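Local atomic coordinates of structural protein ORF273 (Acidianus two-tailed virus, PDB entry 4ART), a protein that is a structural component of the virion of an archaeal virus, with a new fold stable to heat and acid. Residues V198-P203 against T209-L214. Numbering follows the deposited sequence.
Sequences VAEEQP and TYDEAL
Asp211 N donates to Ala199 O at 3.0 Å, joining the C-terminal turn of helix 188-201 to the first turn of helix 210-221. This is a tight connection between two consecutive helices, tied by one direct backbone bond and one bridging water, and the second helix opens with half of a capping box, Glu212 at N3 accepting from the N-H of N-cap Thr209. The donor lies nearly in line with the Ala199 carbonyl (C=O...N angle 163°), and Tyr210 CB packs against the same oxygen at 3.5 Å. The Asp211 side chain folds back over Ala199, its CG anti to its own carbonyl carbon (chi1 -74°), which brings OD1 3.6 Å from Ala199 CB and OD2 3.4 Å from Glu200 CG. Thr209 packs its methyl against the end of the first helix: CG2 sits 3.5 Å from Glu200 O, and its CA-H points almost straight at Gln202 O.

The water donates to Val198 O and Gln202 O while accepting from Tyr210 N. Gln202 NE2 also reaches back to Val198 O on an in-plane lone pair, so that carbonyl is gripped twice; the same amide nitrogen bonds to Leu169 O. Within the same chain, Ile113 of helix 113-123 packs on Ala199 and Tyr210.

Glu200, Asp211 and Glu212 face the second subunit, whose Arg215 forms a salt bridge with Asp211 OD1 and probably offsets the repulsion between the two Asp211 carboxylates, while Thr209 and Glu200 hydrogen-bond reciprocally with Glu200 and Thr209 of that chain. In the half capping box, Glu212 OE1 meets Thr209 N at 3.0 Å, on its anti side and 30° out of the carboxylate plane.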
ATOM      1  N   VAL A 198       6.491  16.308  -5.841  1.00 28.42           N
ATOM      2  CA  VAL A 198       5.542  15.669  -6.765  1.00 28.69           C
ATOM      3  C   VAL A 198       4.347  15.095  -6.005  1.00 30.20           C
ATOM      4  O   VAL A 198       3.196  15.371  -6.386  1.00 28.72           O
ATOM      5  CB  VAL A 198       6.219  14.591  -7.704  1.00 31.92           C
ATOM      6  CG1 VAL A 198       5.214  13.853  -8.590  1.00 30.75           C
ATOM      7  CG2 VAL A 198       7.382  15.164  -8.497  1.00 32.41           C
ATOM      8  N   ALA A 199       4.615  14.353  -4.908  1.00 25.17           N
ATOM      9  CA  ALA A 199       3.580  13.613  -4.188  1.00 23.78           C
ATOM     10  C   ALA A 199       2.886  14.307  -3.041  1.00 27.75           C
ATOM     11  O   ALA A 199       1.738  13.980  -2.743  1.00 28.06           O
ATOM     12  CB  ALA A 199       4.152  12.304  -3.710  1.00 24.50           C
ATOM     13  N   GLU A 200       3.602  15.185  -2.337  1.00 24.85           N
ATOM     14  CA  GLU A 200       3.136  15.806  -1.080  1.00 24.20           C
ATOM     15  C   GLU A 200       3.032  17.323  -1.062  1.00 29.00           C
ATOM     16  O   GLU A 200       2.551  17.876  -0.065  1.00 30.55           O
ATOM     17  CB  GLU A 200       4.091  15.409   0.056  1.00 25.02           C
ATOM     18  CG  GLU A 200       4.273  13.928   0.255  1.00 23.41           C
ATOM     19  CD  GLU A 200       5.343  13.648   1.283  1.00 36.08           C
ATOM     20  OE1 GLU A 200       5.032  13.727   2.488  1.00 31.13           O
ATOM     21  OE2 GLU A 200       6.484  13.328   0.895  1.00 27.83           O
ATOM     22  N   GLU A 201       3.514  18.013  -2.099  1.00 26.51           N
ATOM     23  CA  GLU A 201       3.489  19.480  -2.084  1.00 28.32           C
ATOM     24  C   GLU A 201       2.612  20.155  -3.111  1.00 34.52           C
ATOM     25  O   GLU A 201       1.770  20.982  -2.749  1.00 35.88           O
ATOM     26  CB  GLU A 201       4.904  20.094  -2.013  1.00 30.20           C
ATOM     27  CG  GLU A 201       5.689  19.633  -0.783  1.00 40.75           C
ATOM     28  CD  GLU A 201       7.094  20.179  -0.605  1.00 68.28           C
ATOM     29  OE1 GLU A 201       7.748  20.526  -1.615  1.00 65.06           O
ATOM     30  OE2 GLU A 201       7.561  20.214   0.555  1.00 73.30           O
ATOM     31  N   GLN A 202       2.797  19.820  -4.384  1.00 32.09           N
ATOM     32  CA  GLN A 202       2.032  20.472  -5.451  1.00 31.95           C
ATOM     33  C   GLN A 202       0.545  20.095  -5.461  1.00 37.60           C
ATOM     34  O   GLN A 202       0.241  18.899  -5.386  1.00 35.17           O
ATOM     35  CB  GLN A 202       2.654  20.183  -6.835  1.00 32.37           C
ATOM     36  CG  GLN A 202       2.501  18.710  -7.259  1.00 32.88           C
ATOM     37  CD  GLN A 202       2.877  18.366  -8.665  1.00 39.94           C
ATOM     38  OE1 GLN A 202       2.955  19.216  -9.552  1.00 37.63           O
ATOM     39  NE2 GLN A 202       3.010  17.073  -8.913  1.00 28.39           N
ATOM     40  N   PRO A 203      -0.401  21.055  -5.620  1.00 36.34           N
ATOM     41  CA  PRO A 203      -1.791  20.627  -5.834  1.00 36.56           C
ATOM     42  C   PRO A 203      -1.864  20.107  -7.274  1.00 41.08           C
ATOM     43  O   PRO A 203      -1.603  20.832  -8.239  1.00 44.59           O
ATOM     44  CB  PRO A 203      -2.623  21.893  -5.609  1.00 39.53           C
ATOM     45  CG  PRO A 203      -1.675  23.047  -5.803  1.00 44.23           C
ATOM     46  CD  PRO A 203      -0.239  22.522  -5.776  1.00 39.53           C
ATOM     47  N   THR A 209      -3.027  17.598  -3.102  1.00 26.12           N
ATOM     48  CA  THR A 209      -1.715  17.023  -3.356  1.00 25.08           C
ATOM     49  C   THR A 209      -2.026  15.593  -3.817  1.00 29.87           C
ATOM     50  O   THR A 209      -3.143  15.107  -3.579  1.00 28.38           O
ATOM     51  CB  THR A 209      -0.868  16.985  -2.111  1.00 24.61           C
ATOM     52  OG1 THR A 209      -1.491  16.167  -1.122  1.00 27.34           O
ATOM     53  CG2 THR A 209      -0.520  18.341  -1.576  1.00 28.99           C
ATOM     54  N   TYR A 210      -1.055  14.927  -4.461  1.00 27.72           N
ATOM     55  CA  TYR A 210      -1.218  13.562  -4.983  1.00 25.67           C
ATOM     56  C   TYR A 210      -1.578  12.553  -3.895  1.00 28.49           C
ATOM     57  O   TYR A 210      -2.406  11.669  -4.123  1.00 26.01           O
ATOM     58  CB  TYR A 210       0.077  13.133  -5.688  1.00 26.41           C
ATOM     59  CG  TYR A 210      -0.038  11.799  -6.393  1.00 29.75           C
ATOM     60  CD1 TYR A 210      -0.614  11.701  -7.659  1.00 31.77           C
ATOM     61  CD2 TYR A 210       0.422  10.631  -5.791  1.00 31.11           C
ATOM     62  CE1 TYR A 210      -0.739  10.468  -8.303  1.00 33.05           C
ATOM     63  CE2 TYR A 210       0.270   9.393  -6.409  1.00 32.04           C
ATOM     64  CZ  TYR A 210      -0.280   9.322  -7.676  1.00 35.28           C
ATOM     65  OH  TYR A 210      -0.374   8.108  -8.288  1.00 37.26           O
ATOM     66  N   ASP A 211      -0.915  12.643  -2.732  1.00 24.69           N
ATOM     67  CA  ASP A 211      -1.168  11.696  -1.649  1.00 23.29           C
ATOM     68  C   ASP A 211      -2.592  11.809  -1.104  1.00 26.07           C
ATOM     69  O   ASP A 211      -3.214  10.791  -0.817  1.00 26.33           O
ATOM     70  CB  ASP A 211      -0.069  11.790  -0.560  1.00 23.83           C
ATOM     71  CG  ASP A 211       1.269  11.164  -0.972  1.00 28.04           C
ATOM     72  OD1 ASP A 211       1.367  10.669  -2.108  1.00 26.57           O
ATOM     73  OD2 ASP A 211       2.237  11.196  -0.149  1.00 27.01           O
ATOM     74  N   GLU A 212      -3.142  13.037  -1.028  1.00 22.69           N
ATOM     75  CA  GLU A 212      -4.555  13.232  -0.640  1.00 23.56           C
ATOM     76  C   GLU A 212      -5.471  12.657  -1.728  1.00 28.95           C
ATOM     77  O   GLU A 212      -6.515  12.085  -1.415  1.00 29.06           O
ATOM     78  CB  GLU A 212      -4.869  14.720  -0.569  1.00 25.18           C
ATOM     79  CG  GLU A 212      -4.234  15.391   0.611  1.00 27.96           C
ATOM     80  CD  GLU A 212      -4.448  16.876   0.572  1.00 26.26           C
ATOM     81  OE1 GLU A 212      -3.795  17.562  -0.251  1.00 34.59           O
ATOM     82  OE2 GLU A 212      -5.334  17.341   1.320  1.00 29.07           O
ATOM     83  N   ALA A 213      -5.079  12.823  -3.009  1.00 26.90           N
ATOM     84  CA  ALA A 213      -5.865  12.323  -4.145  1.00 26.61           C
ATOM     85  C   ALA A 213      -5.913  10.788  -4.209  1.00 30.98           C
ATOM     86  O   ALA A 213      -6.819  10.229  -4.814  1.00 31.95           O
ATOM     87  CB  ALA A 213      -5.333  12.903  -5.452  1.00 27.13           C
ATOM     88  N   LEU A 214      -4.969  10.101  -3.569  1.00 29.77           N
ATOM     89  CA  LEU A 214      -5.007   8.644  -3.499  1.00 30.06           C
ATOM     90  C   LEU A 214      -5.970   8.281  -2.358  1.00 32.14           C
ATOM     91  O   LEU A 214      -6.824   7.426  -2.525  1.00 31.55           O
ATOM     92  CB  LEU A 214      -3.608   8.072  -3.140  1.00 31.77           C
ATOM     93  CG  LEU A 214      -2.501   8.007  -4.205  1.00 37.49           C
ATOM     94  CD1 LEU A 214      -1.194   7.550  -3.563  1.00 37.35           C
ATOM     95  CD2 LEU A 214      -2.869   7.059  -5.350  1.00 41.49           C
TER
HETATM   96  O   HOH W   1       1.349  16.622  -4.838  1.00 23.67           O